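Local coordinates for protein guanine nucleotide exchange factor SRM1 (Saccharomyces cerevisiae, PDB 3OF7) that promotes the exchange of GDP for GTP on the small GTPases Gsp1 and Gsp2, binds chromatin and controls RNA metabolism and transport, at residues 28-33 / 430-435; 355-360 / 364-369; 179-184 / 188-193; 233-238 / 265-270. One frame throughout, in Å; residues are numbered along the deposited sequence.

Interaction 1. Residues 28-33 / 430-435; sequences PLDIFC and QDHNII
His432 is gripped from two directions by residues of 28-33: Asp30 meets its edge and Phe32 meets one of its faces. Its NE2 donates to Asp30 OD2 over 2.7 Å, with the hydrogen nearly on the line at 169°. The oxygen lies in the imidazole plane and accepts through its anti lone pair, the one turned away from OD1. The second contact is a T-shaped stack with centroids 5.0 Å apart and planes at 88°, in which Phe32 CZ approaches His432 NE2 to 3.6 Å. Asp30 and Phe32, two residues apart on one strand, both direct their side chains at 430-435, while a bond at one edge and a ring over one face should together hinder rotation of the imidazole. Asp30 OD1 is occupied separately, by a salt bridge to Arg64. Away from this tight cluster the contact thins: Leu29 and the partly exposed Ile435 touch through CD2 and CG1 at 3.9 Å, and their CA atoms stand 8.2 Å apart. The backbones do not pair here, because strand 443-450 lies between strands 30-34 and 432-439 and the side chains reach across it. A four-stranded blade that joins strands 432-439 and 443-450 to strands 30-34 and 56-58 from the other end of the domain is the closure typical of the circular beta-propeller of the RCC1 family.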
loop_
_atom_site.group_PDB
_atom_site.type_symbol
_atom_site.label_atom_id
_atom_site.label_comp_id
_atom_site.label_asym_id
_atom_site.label_seq_id
_atom_site.Cartn_x
_atom_site.Cartn_y
_atom_site.Cartn_z
ATOM N N PRO A 28 1.177 2.772 -20.667
ATOM C CA PRO A 28 -0.025 3.298 -20.016
ATOM C C PRO A 28 -1.014 2.154 -19.765
ATOM O O PRO A 28 -1.000 1.151 -20.495
ATOM C CB PRO A 28 -0.567 4.310 -21.031
ATOM C CG PRO A 28 -0.019 3.850 -22.345
ATOM C CD PRO A 28 1.334 3.297 -22.037
ATOM N N LEU A 29 -1.849 2.303 -18.739
ATOM C CA LEU A 29 -2.632 1.185 -18.214
ATOM C C LEU A 29 -4.135 1.398 -18.297
ATOM O O LEU A 29 -4.622 2.513 -18.099
ATOM C CB LEU A 29 -2.265 0.953 -16.735
ATOM C CG LEU A 29 -0.810 0.639 -16.390
ATOM C CD1 LEU A 29 -0.546 0.855 -14.892
ATOM C CD2 LEU A 29 -0.418 -0.770 -16.823
ATOM N N ASP A 30 -4.868 0.322 -18.573
ATOM C CA ASP A 30 -6.288 0.272 -18.234
ATOM C C ASP A 30 -6.358 0.198 -16.705
ATOM O O ASP A 30 -5.691 -0.638 -16.094
ATOM C CB ASP A 30 -6.947 -0.975 -18.832
ATOM C CG ASP A 30 -7.140 -0.875 -20.337
ATOM O OD1 ASP A 30 -7.306 0.253 -20.863
ATOM O OD2 ASP A 30 -7.131 -1.937 -20.984
ATOM N N ILE A 31 -7.149 1.072 -16.099
ATOM C CA ILE A 31 -7.326 1.089 -14.638
ATOM C C ILE A 31 -8.676 0.472 -14.257
ATOM O O ILE A 31 -9.706 0.825 -14.821
ATOM C CB ILE A 31 -7.212 2.543 -14.070
ATOM C CG1 ILE A 31 -5.866 3.186 -14.446
ATOM C CG2 ILE A 31 -7.467 2.586 -12.537
ATOM C CD1 ILE A 31 -4.624 2.443 -13.949
ATOM N N PHE A 32 -8.657 -0.446 -13.292
ATOM C CA PHE A 32 -9.858 -1.110 -12.808
ATOM C C PHE A 32 -10.028 -0.844 -11.322
ATOM O O PHE A 32 -9.049 -0.840 -10.584
ATOM C CB PHE A 32 -9.754 -2.621 -13.016
ATOM C CG PHE A 32 -9.545 -3.016 -14.444
ATOM C CD1 PHE A 32 -10.636 -3.218 -15.289
ATOM C CD2 PHE A 32 -8.261 -3.162 -14.953
ATOM C CE1 PHE A 32 -10.446 -3.574 -16.627
ATOM C CE2 PHE A 32 -8.064 -3.524 -16.284
ATOM C CZ PHE A 32 -9.152 -3.731 -17.117
ATOM N N CYS A 33 -11.273 -0.661 -10.896
ATOM C CA CYS A 33 -11.592 -0.388 -9.497
ATOM C C CYS A 33 -12.750 -1.269 -9.056
ATOM O O CYS A 33 -13.660 -1.569 -9.853
ATOM C CB CYS A 33 -11.980 1.088 -9.326
ATOM S SG CYS A 33 -10.686 2.278 -9.770
ATOM N N GLN A 430 -10.217 -10.705 -17.733
ATOM C CA GLN A 430 -9.793 -12.086 -17.972
ATOM C C GLN A 430 -8.688 -12.221 -19.024
ATOM O O GLN A 430 -7.920 -13.173 -18.981
ATOM C CB GLN A 430 -10.980 -12.987 -18.326
ATOM C CG GLN A 430 -11.652 -12.659 -19.655
ATOM C CD GLN A 430 -12.894 -13.520 -19.912
ATOM O OE1 GLN A 430 -13.138 -14.516 -19.224
ATOM N NE2 GLN A 430 -13.681 -13.125 -20.900
ATOM N N ASP A 431 -8.610 -11.270 -19.953
ATOM C CA ASP A 431 -7.575 -11.302 -20.980
ATOM C C ASP A 431 -6.572 -10.150 -20.827
ATOM O O ASP A 431 -5.898 -9.743 -21.788
ATOM C CB ASP A 431 -8.212 -11.341 -22.372
ATOM C CG ASP A 431 -9.032 -12.599 -22.590
ATOM O OD1 ASP A 431 -8.578 -13.688 -22.186
ATOM O OD2 ASP A 431 -10.137 -12.505 -23.165
ATOM N N HIS A 432 -6.482 -9.629 -19.604
ATOM C CA HIS A 432 -5.514 -8.576 -19.302
ATOM C C HIS A 432 -4.301 -9.136 -18.599
ATOM O O HIS A 432 -4.396 -10.095 -17.825
ATOM C CB HIS A 432 -6.129 -7.483 -18.425
ATOM C CG HIS A 432 -6.799 -6.393 -19.195
ATOM N ND1 HIS A 432 -8.001 -6.571 -19.847
ATOM C CD2 HIS A 432 -6.442 -5.103 -19.407
ATOM C CE1 HIS A 432 -8.351 -5.441 -20.433
ATOM N NE2 HIS A 432 -7.427 -4.532 -20.173
ATOM N N ASN A 433 -3.166 -8.506 -18.884
ATOM C CA ASN A 433 -1.933 -8.701 -18.169
ATOM C C ASN A 433 -1.933 -7.648 -17.052
ATOM O O ASN A 433 -1.712 -6.475 -17.312
ATOM C CB ASN A 433 -0.777 -8.473 -19.158
ATOM C CG ASN A 433 0.564 -8.901 -18.616
ATOM O OD1 ASN A 433 1.602 -8.292 -18.931
ATOM N ND2 ASN A 433 0.568 -9.954 -17.820
ATOM N N ILE A 434 -2.225 -8.064 -15.821
ATOM C CA ILE A 434 -2.268 -7.132 -14.681
ATOM C C ILE A 434 -0.835 -6.777 -14.280
ATOM O O ILE A 434 -0.005 -7.669 -14.077
ATOM C CB ILE A 434 -3.055 -7.719 -13.472
ATOM C CG1 ILE A 434 -4.526 -7.995 -13.853
ATOM C CG2 ILE A 434 -2.972 -6.789 -12.235
ATOM C CD1 ILE A 434 -5.311 -6.750 -14.335
ATOM N N ILE A 435 -0.560 -5.478 -14.181
ATOM C CA ILE A 435 0.806 -4.981 -13.955
ATOM C C ILE A 435 0.969 -4.420 -12.536
ATOM O O ILE A 435 1.966 -4.715 -11.853
ATOM C CB ILE A 435 1.198 -3.901 -15.014
ATOM C CG1 ILE A 435 0.964 -4.394 -16.452
ATOM C CG2 ILE A 435 2.659 -3.432 -14.840
ATOM C CD1 ILE A 435 1.758 -5.625 -16.826
#

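Interaction 2. Residues 355-360 / 364-369; sequences YTYKDV and ARAVPL
Strands 357-358 and 364-368 pair antiparallel, with a classic beta bulge where Arg365 and Ala366 both face Tyr357. Tyr357 N donates to Ala366 O at 2.7 Å. In return Tyr357 O receives Arg365 N at 2.8 Å and, weakly, Ala366 N. The side chains fall into two groups. At one end the Tyr355 ring covers Leu369, whose CD1 sits 3.9 Å from the ring centroid and only 9° off its normal, a CH-pi contact over the centre of the face. Tyr355 CG lies between its backbone N and carbonyl carbon (chi1 52°), which sets the ring beside 367-369, with its face to Leu369 and CE2 within 3.5 Å of Leu369 CB. Were Tyr355 cut back to an alanine, Leu369 is likely to lose its aromatic cover and Thr371 its phenolic partner. At the other end Tyr357 and Arg365 run side by side in the same direction, the ring edge meeting Arg365 CB. Asp359 OD2 is beyond salt-bridge range of Arg365 NH1; a water bridges them, donating to Asp359 OD2 at 2.7 Å and weakly accepting from Arg365 NH1, while Arg365 NE pairs with Asp341. The hairpin stands at the outer part of the sixth repeat: backbone bonds tie Arg365 to Leu340 and Val367 to Gly338, and after the corner at Leu369 the chain enters strand 370-372, an outermost strand of the four-stranded sheet beginning with 315-320.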
loop_
_atom_site.group_PDB
_atom_site.type_symbol
_atom_site.label_atom_id
_atom_site.label_comp_id
_atom_site.label_asym_id
_atom_site.label_seq_id
_atom_site.Cartn_x
_atom_site.Cartn_y
_atom_site.Cartn_z
ATOM N N TYR A 355 2.413 -23.264 15.485
ATOM C CA TYR A 355 2.607 -21.999 16.208
ATOM C C TYR A 355 1.448 -21.005 16.006
ATOM O O TYR A 355 1.535 -19.857 16.439
ATOM C CB TYR A 355 3.953 -21.345 15.855
ATOM C CG TYR A 355 4.198 -21.188 14.370
ATOM C CD1 TYR A 355 4.878 -22.174 13.657
ATOM C CD2 TYR A 355 3.748 -20.059 13.676
ATOM C CE1 TYR A 355 5.101 -22.049 12.288
ATOM C CE2 TYR A 355 3.969 -19.920 12.296
ATOM C CZ TYR A 355 4.649 -20.921 11.612
ATOM O OH TYR A 355 4.882 -20.818 10.254
ATOM N N THR A 356 0.379 -21.449 15.352
ATOM C CA THR A 356 -0.842 -20.649 15.224
ATOM C C THR A 356 -1.318 -20.284 16.632
ATOM O O THR A 356 -1.386 -21.154 17.509
ATOM C CB THR A 356 -1.956 -21.425 14.477
ATOM O OG1 THR A 356 -1.545 -21.684 13.127
ATOM C CG2 THR A 356 -3.258 -20.642 14.443
ATOM N N TYR A 357 -1.612 -19.004 16.851
ATOM C CA TYR A 357 -2.121 -18.550 18.137
ATOM C C TYR A 357 -3.615 -18.824 18.252
ATOM O O TYR A 357 -4.400 -18.420 17.384
ATOM C CB TYR A 357 -1.837 -17.059 18.368
ATOM C CG TYR A 357 -2.664 -16.457 19.495
ATOM C CD1 TYR A 357 -2.327 -16.676 20.832
ATOM C CD2 TYR A 357 -3.799 -15.695 19.219
ATOM C CE1 TYR A 357 -3.093 -16.138 21.868
ATOM C CE2 TYR A 357 -4.570 -15.148 20.244
ATOM C CZ TYR A 357 -4.211 -15.374 21.564
ATOM O OH TYR A 357 -4.982 -14.829 22.570
ATOM N N LYS A 358 -3.985 -19.519 19.327
ATOM C CA LYS A 358 -5.378 -19.775 19.681
ATOM C C LYS A 358 -5.674 -19.059 20.996
ATOM O O LYS A 358 -4.848 -19.072 21.907
ATOM C CB LYS A 358 -5.644 -21.278 19.833
ATOM C CG LYS A 358 -5.638 -22.069 18.532
ATOM C CD LYS A 358 -5.890 -23.559 18.784
ATOM C CE LYS A 358 -5.423 -24.394 17.603
ATOM N NZ LYS A 358 -5.751 -25.853 17.734
ATOM N N ASP A 359 -6.843 -18.430 21.087
ATOM C CA ASP A 359 -7.217 -17.703 22.301
ATOM C C ASP A 359 -7.710 -18.657 23.398
ATOM O O ASP A 359 -7.711 -19.879 23.218
ATOM C CB ASP A 359 -8.239 -16.593 22.006
ATOM C CG ASP A 359 -9.584 -17.116 21.544
ATOM O OD1 ASP A 359 -9.903 -18.310 21.730
ATOM O OD2 ASP A 359 -10.356 -16.304 20.991
ATOM N N VAL A 360 -8.138 -18.086 24.525
ATOM C CA VAL A 360 -8.580 -18.874 25.676
ATOM C C VAL A 360 -9.768 -19.782 25.332
ATOM O O VAL A 360 -9.975 -20.814 25.973
ATOM C CB VAL A 360 -8.885 -17.960 26.911
ATOM C CG1 VAL A 360 -10.107 -17.095 26.668
ATOM C CG2 VAL A 360 -9.039 -18.793 28.190
ATOM N N ALA A 364 -8.481 -20.055 16.712
ATOM C CA ALA A 364 -7.250 -19.627 16.062
ATOM C C ALA A 364 -7.423 -18.189 15.574
ATOM O O ALA A 364 -8.289 -17.922 14.743
ATOM C CB ALA A 364 -6.929 -20.560 14.895
ATOM N N ARG A 365 -6.617 -17.270 16.111
ATOM C CA ARG A 365 -6.770 -15.834 15.821
ATOM C C ARG A 365 -5.638 -15.263 14.977
ATOM O O ARG A 365 -5.816 -14.222 14.339
ATOM C CB ARG A 365 -6.838 -15.005 17.115
ATOM C CG ARG A 365 -7.884 -15.427 18.154
ATOM C CD ARG A 365 -9.312 -14.951 17.863
ATOM N NE ARG A 365 -9.426 -13.583 17.335
ATOM C CZ ARG A 365 -9.569 -12.466 18.050
ATOM N NH1 ARG A 365 -9.596 -12.491 19.376
ATOM N NH2 ARG A 365 -9.672 -11.298 17.428
ATOM N N ALA A 366 -4.471 -15.912 15.001
ATOM C CA ALA A 366 -3.263 -15.351 14.383
ATOM C C ALA A 366 -2.178 -16.378 14.038
ATOM O O ALA A 366 -2.057 -17.417 14.685
ATOM C CB ALA A 366 -2.670 -14.232 15.266
ATOM N N VAL A 367 -1.384 -16.052 13.020
ATOM C CA VAL A 367 -0.193 -16.829 12.648
ATOM C C VAL A 367 0.986 -15.867 12.772
ATOM O O VAL A 367 1.210 -15.039 11.885
ATOM C CB VAL A 367 -0.312 -17.400 11.206
ATOM C CG1 VAL A 367 0.951 -18.193 10.817
ATOM C CG2 VAL A 367 -1.551 -18.291 11.079
ATOM N N PRO A 368 1.718 -15.929 13.899
ATOM C CA PRO A 368 2.637 -14.847 14.239
ATOM C C PRO A 368 4.047 -14.933 13.655
ATOM O O PRO A 368 4.854 -14.041 13.902
ATOM C CB PRO A 368 2.702 -14.928 15.760
ATOM C CG PRO A 368 2.549 -16.380 16.037
ATOM C CD PRO A 368 1.615 -16.918 14.991
ATOM N N LEU A 369 4.354 -16.003 12.930
ATOM C CA LEU A 369 5.629 -16.098 12.215
ATOM C C LEU A 369 5.342 -16.160 10.724
ATOM O O LEU A 369 4.343 -16.754 10.325
ATOM C CB LEU A 369 6.401 -17.358 12.620
ATOM C CG LEU A 369 6.798 -17.600 14.073
ATOM C CD1 LEU A 369 7.467 -18.979 14.167
ATOM C CD2 LEU A 369 7.704 -16.496 14.618
HETATM O O HOH W 1 -10.301 -13.670 21.639
#

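Interaction 3. Residues 179-184 / 188-193; sequences EGILGF and KIKIQK
Within the third RCC1 repeat of the propeller the chain reverses just past the bulged strand 180-183, and Phe184 closes this return by meeting Ile189 and Gln192. Its backbone N donates to Ile189 O over 3.0 Å, at 150° at the hydrogen. Lys190 O is also near that nitrogen, but the angle is too poor for a bond; this oxygen instead accepts from Thr174 OG1 and receives a CA-H...O contact from Gly183 CA at 3.4 Å. Gly183 matters sterically, since at its backbone angles a CB would press against the carbonyl O of Leu182 and approach Ile189 O. The Phe184 ring carries most of the apolar contact. With CG anti to the backbone N (chi1 176°), it runs alongside Ile189, whose CG2 reaches Phe184 CD2 at 3.8 Å, and presents a face to Gln192. There the Gln192 CB stands 3.6 Å from the ring centroid and 11° off the normal, so the methylene rather than the amide makes the CH-pi contact; the amide NE2 bonds to Thr194 O. Nearer the surface Ile181 is held more loosely: its CG2 lies 4.0 Å from Lys190 CE and its CD1 is 4.2 Å from Ile191 CD1, each pair crossing at about a right angle. Strand 169-177 backs both segments, through backbone bonds from Phe175 to Leu182 and Gly183 and from Gly173 to Gln192, while Trp228 of strand 225-229 meets Phe184 edge-to-face and Trp196 of strand 195-197 also touches its ring.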
loop_
_atom_site.group_PDB
_atom_site.type_symbol
_atom_site.label_atom_id
_atom_site.label_comp_id
_atom_site.label_asym_id
_atom_site.label_seq_id
_atom_site.Cartn_x
_atom_site.Cartn_y
_atom_site.Cartn_z
ATOM N N GLU A 179 -8.330 9.535 18.332
ATOM C CA GLU A 179 -9.446 10.355 18.824
ATOM C C GLU A 179 -9.862 11.530 17.930
ATOM O O GLU A 179 -10.906 12.152 18.165
ATOM C CB GLU A 179 -9.184 10.839 20.264
ATOM C CG GLU A 179 -7.773 11.363 20.538
ATOM C CD GLU A 179 -6.790 10.265 20.930
ATOM O OE1 GLU A 179 -7.034 9.562 21.937
ATOM O OE2 GLU A 179 -5.767 10.110 20.231
ATOM N N GLY A 180 -9.069 11.831 16.905
ATOM C CA GLY A 180 -9.438 12.875 15.956
ATOM C C GLY A 180 -8.282 13.253 15.058
ATOM O O GLY A 180 -7.444 12.415 14.725
ATOM N N ILE A 181 -8.240 14.521 14.666
ATOM C CA ILE A 181 -7.139 15.037 13.846
ATOM C C ILE A 181 -5.948 15.372 14.744
ATOM O O ILE A 181 -6.093 16.106 15.732
ATOM C CB ILE A 181 -7.594 16.262 12.998
ATOM C CG1 ILE A 181 -8.666 15.820 11.991
ATOM C CG2 ILE A 181 -6.396 16.932 12.271
ATOM C CD1 ILE A 181 -9.536 16.941 11.440
ATOM N N LEU A 182 -4.785 14.800 14.427
ATOM C CA LEU A 182 -3.539 15.187 15.091
ATOM C C LEU A 182 -3.066 16.498 14.465
ATOM O O LEU A 182 -2.961 17.518 15.153
ATOM C CB LEU A 182 -2.459 14.100 14.986
ATOM C CG LEU A 182 -1.087 14.360 15.632
ATOM C CD1 LEU A 182 -1.234 14.854 17.083
ATOM C CD2 LEU A 182 -0.184 13.124 15.580
ATOM N N GLY A 183 -2.828 16.468 13.153
ATOM C CA GLY A 183 -2.351 17.644 12.419
ATOM C C GLY A 183 -1.488 17.226 11.245
ATOM O O GLY A 183 -1.338 16.029 10.958
ATOM N N PHE A 184 -0.904 18.206 10.573
ATOM C CA PHE A 184 -0.114 17.930 9.381
ATOM C C PHE A 184 1.371 18.199 9.621
ATOM O O PHE A 184 2.198 17.290 9.497
ATOM C CB PHE A 184 -0.661 18.731 8.193
ATOM C CG PHE A 184 0.155 18.595 6.926
ATOM C CD1 PHE A 184 0.072 17.442 6.146
ATOM C CD2 PHE A 184 0.983 19.640 6.502
ATOM C CE1 PHE A 184 0.821 17.320 4.960
ATOM C CE2 PHE A 184 1.733 19.531 5.328
ATOM C CZ PHE A 184 1.652 18.369 4.551
ATOM N N LYS A 188 2.084 24.089 13.154
ATOM C CA LYS A 188 1.941 25.162 12.169
ATOM C C LYS A 188 0.809 24.952 11.161
ATOM O O LYS A 188 0.134 25.913 10.782
ATOM C CB LYS A 188 3.274 25.400 11.449
ATOM C CG LYS A 188 4.466 25.568 12.401
ATOM C CD LYS A 188 5.765 25.824 11.648
ATOM N N ILE A 189 0.606 23.705 10.723
ATOM C CA ILE A 189 -0.465 23.387 9.777
ATOM C C ILE A 189 -1.265 22.205 10.320
ATOM O O ILE A 189 -0.695 21.153 10.636
ATOM C CB ILE A 189 0.079 23.027 8.353
ATOM C CG1 ILE A 189 0.979 24.138 7.795
ATOM C CG2 ILE A 189 -1.079 22.758 7.382
ATOM C CD1 ILE A 189 1.981 23.651 6.751
ATOM N N LYS A 190 -2.573 22.400 10.442
ATOM C CA LYS A 190 -3.489 21.349 10.891
ATOM C C LYS A 190 -3.932 20.470 9.714
ATOM O O LYS A 190 -3.819 19.244 9.773
ATOM C CB LYS A 190 -4.710 21.951 11.597
ATOM C CG LYS A 190 -5.779 20.921 11.960
ATOM C CD LYS A 190 -6.954 21.543 12.702
ATOM C CE LYS A 190 -7.861 20.463 13.269
ATOM N NZ LYS A 190 -9.079 21.034 13.918
ATOM N N ILE A 191 -4.442 21.117 8.669
ATOM C CA ILE A 191 -4.891 20.460 7.429
ATOM C C ILE A 191 -4.291 21.210 6.243
ATOM O O ILE A 191 -4.455 22.430 6.123
ATOM C CB ILE A 191 -6.438 20.461 7.303
ATOM C CG1 ILE A 191 -7.075 19.603 8.407
ATOM C CG2 ILE A 191 -6.893 19.995 5.894
ATOM C CD1 ILE A 191 -8.577 19.792 8.556
ATOM N N GLN A 192 -3.589 20.478 5.379
ATOM C CA GLN A 192 -2.963 21.043 4.185
ATOM C C GLN A 192 -3.769 20.673 2.941
ATOM O O GLN A 192 -3.733 19.526 2.501
ATOM C CB GLN A 192 -1.517 20.533 4.067
ATOM C CG GLN A 192 -0.723 21.120 2.905
ATOM C CD GLN A 192 -0.675 22.637 2.944
ATOM O OE1 GLN A 192 -0.507 23.234 4.011
ATOM N NE2 GLN A 192 -0.828 23.266 1.785
ATOM N N LYS A 193 -4.494 21.640 2.378
ATOM C CA LYS A 193 -5.449 21.364 1.294
ATOM C C LYS A 193 -4.824 21.285 -0.108
ATOM O O LYS A 193 -5.423 20.727 -1.026
ATOM C CB LYS A 193 -6.592 22.391 1.309
ATOM C CG LYS A 193 -7.513 22.272 2.522
ATOM C CD LYS A 193 -8.572 23.369 2.549
ATOM C CE LYS A 193 -9.554 23.138 3.690
ATOM N NZ LYS A 193 -10.425 24.328 3.937
#

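Interaction 4. Residues 233-238 / 265-270; sequences QNQLGR and GENHCF
Gln233 lays its aliphatic part across Asn267, with Gln233 CG and Asn267 CB 3.9 Å apart. Gln235 reaches the same residue alongside, its CB 3.9 Å from Asn267 O, and its backbone O lies 3.8 Å from Cys269 SG. The two glutamines are locked to each other. Gln235 NE2 donates to Gln233 OE1 at 2.9 Å and 161°, in the carbonyl plane, and Gln235 OE1 takes Gln233 N at 2.7 Å on a lone pair. Gln235 can close this ring because its CG lies between backbone N and carbonyl carbon (chi1 56°) and the chain then bends back. With only the methyl group of an alanine at Gln233, the Gln235 amide would probably be held by the backbone N-to-OE1 bond alone, its NE2 robbed of an acceptor, and Asn267 CB would lose cover. In propeller terms, the loop following strand 225-229 of one blade leans on the start of strand 268-273 and the turn before it, in the next blade. A type I turn from Asn234 to Gly237 shapes the loop, closed by Gly237 N to Asn234 O at 3.3 Å. Further out, Trp281 NE1 bonds to Gln235 O, and the Trp281 backbone pairs with Cys269, so one residue of strand 278-281 addresses both sides. His215 of strand 215-220 packs on Gln235 and Cys269.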
loop_
_atom_site.group_PDB
_atom_site.type_symbol
_atom_site.label_atom_id
_atom_site.label_comp_id
_atom_site.label_asym_id
_atom_site.label_seq_id
_atom_site.Cartn_x
_atom_site.Cartn_y
_atom_site.Cartn_z
ATOM N N GLN A 233 1.268 4.055 18.259
ATOM C CA GLN A 233 1.575 2.628 18.182
ATOM C C GLN A 233 3.077 2.364 18.003
ATOM O O GLN A 233 3.471 1.273 17.575
ATOM C CB GLN A 233 0.786 1.963 17.038
ATOM C CG GLN A 233 -0.730 1.881 17.248
ATOM C CD GLN A 233 -1.449 3.202 17.002
ATOM O OE1 GLN A 233 -1.086 3.970 16.110
ATOM N NE2 GLN A 233 -2.476 3.464 17.791
ATOM N N ASN A 234 3.905 3.354 18.339
ATOM C CA ASN A 234 5.365 3.261 18.183
ATOM C C ASN A 234 5.816 3.143 16.724
ATOM O O ASN A 234 6.923 2.680 16.444
ATOM C CB ASN A 234 5.951 2.114 19.020
ATOM C CG ASN A 234 6.659 2.606 20.268
ATOM O OD1 ASN A 234 7.795 3.084 20.206
ATOM N ND2 ASN A 234 5.998 2.479 21.409
ATOM N N GLN A 235 4.968 3.580 15.795
ATOM C CA GLN A 235 5.293 3.450 14.369
ATOM C C GLN A 235 6.428 4.386 13.939
ATOM O O GLN A 235 7.069 4.151 12.909
ATOM C CB GLN A 235 4.059 3.623 13.468
ATOM C CG GLN A 235 3.280 4.924 13.644
ATOM C CD GLN A 235 2.172 4.788 14.676
ATOM O OE1 GLN A 235 2.434 4.666 15.876
ATOM N NE2 GLN A 235 0.925 4.809 14.215
ATOM N N LEU A 236 6.673 5.435 14.722
ATOM C CA LEU A 236 7.706 6.418 14.379
ATOM C C LEU A 236 9.100 5.987 14.833
ATOM O O LEU A 236 10.074 6.704 14.605
ATOM C CB LEU A 236 7.365 7.825 14.918
ATOM C CG LEU A 236 5.997 8.462 14.620
ATOM C CD1 LEU A 236 5.849 9.769 15.370
ATOM C CD2 LEU A 236 5.715 8.672 13.121
ATOM N N GLY A 237 9.187 4.811 15.456
ATOM C CA GLY A 237 10.453 4.261 15.939
ATOM C C GLY A 237 10.997 4.946 17.182
ATOM O O GLY A 237 12.157 4.748 17.547
ATOM N N ARG A 238 10.154 5.762 17.815
ATOM C CA ARG A 238 10.481 6.462 19.053
ATOM C C ARG A 238 9.180 6.677 19.824
ATOM O O ARG A 238 8.118 6.847 19.218
ATOM C CB ARG A 238 11.170 7.810 18.763
ATOM C CG ARG A 238 10.326 8.806 17.965
ATOM C CD ARG A 238 11.112 10.013 17.473
ATOM N NE ARG A 238 10.302 10.812 16.547
ATOM C CZ ARG A 238 9.540 11.840 16.913
ATOM N NH1 ARG A 238 9.497 12.222 18.186
ATOM N NH2 ARG A 238 8.828 12.497 16.009
ATOM N N GLY A 265 2.719 -1.337 6.990
ATOM C CA GLY A 265 1.299 -1.609 7.209
ATOM C C GLY A 265 0.652 -0.369 7.813
ATOM O O GLY A 265 1.225 0.730 7.762
ATOM N N GLU A 266 -0.537 -0.526 8.392
ATOM C CA GLU A 266 -1.250 0.628 8.927
ATOM C C GLU A 266 -0.501 1.267 10.103
ATOM O O GLU A 266 -0.237 2.475 10.098
ATOM C CB GLU A 266 -2.687 0.258 9.299
ATOM C CG GLU A 266 -3.525 -0.035 8.060
ATOM C CD GLU A 266 -5.023 -0.027 8.305
ATOM O OE1 GLU A 266 -5.474 0.278 9.432
ATOM O OE2 GLU A 266 -5.758 -0.326 7.341
ATOM N N ASN A 267 -0.148 0.441 11.082
ATOM C CA ASN A 267 0.506 0.906 12.307
ATOM C C ASN A 267 1.770 0.106 12.645
ATOM O O ASN A 267 2.271 0.154 13.776
ATOM C CB ASN A 267 -0.488 0.851 13.475
ATOM C CG ASN A 267 -1.683 1.752 13.261
ATOM O OD1 ASN A 267 -1.542 2.936 12.933
ATOM N ND2 ASN A 267 -2.880 1.197 13.444
ATOM N N HIS A 268 2.273 -0.638 11.663
ATOM C CA HIS A 268 3.537 -1.361 11.808
ATOM C C HIS A 268 4.341 -1.217 10.527
ATOM O O HIS A 268 3.783 -0.883 9.472
ATOM C CB HIS A 268 3.316 -2.835 12.166
ATOM C CG HIS A 268 2.576 -3.617 11.124
ATOM N ND1 HIS A 268 3.152 -4.660 10.428
ATOM C CD2 HIS A 268 1.304 -3.520 10.673
ATOM C CE1 HIS A 268 2.265 -5.168 9.588
ATOM N NE2 HIS A 268 1.137 -4.495 9.718
ATOM N N CYS A 269 5.643 -1.472 10.616
ATOM C CA CYS A 269 6.561 -1.081 9.556
ATOM C C CYS A 269 7.646 -2.117 9.332
ATOM O O CYS A 269 7.931 -2.930 10.210
ATOM C CB CYS A 269 7.218 0.254 9.914
ATOM S SG CYS A 269 6.067 1.555 10.384
ATOM N N PHE A 270 8.251 -2.064 8.150
ATOM C CA PHE A 270 9.322 -2.974 7.770
ATOM C C PHE A 270 10.484 -2.221 7.158
ATOM O O PHE A 270 10.296 -1.226 6.445
ATOM C CB PHE A 270 8.818 -4.006 6.765
ATOM C CG PHE A 270 7.840 -4.965 7.341
ATOM C CD1 PHE A 270 8.279 -6.128 7.953
ATOM C CD2 PHE A 270 6.475 -4.691 7.296
ATOM C CE1 PHE A 270 7.379 -7.016 8.509
ATOM C CE2 PHE A 270 5.567 -5.578 7.846
ATOM C CZ PHE A 270 6.014 -6.736 8.452
#

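How the interactions relate
All four contacts lie in the RCC1-like propeller domain, and interaction 1 encloses the rest along the chain: 28-33 opens it, interactions 3, 4 and 2 follow in that order within repeats 3, 4 and 6, and 430-435 closes it in repeat 7. Interactions 3 and 4 are the nearest neighbours, centres 19 Å and nearest atoms about 7 Å apart; interaction 2 is 22 Å from interaction 4 by centres. Interaction 1 lies across the chain's centre from both 3 and 4, with centres 36 and 32 Å away. None touches another, so ring closure, blade-to-blade packing and the local turns of repeats 3 and 6 are separate features of one circular fold.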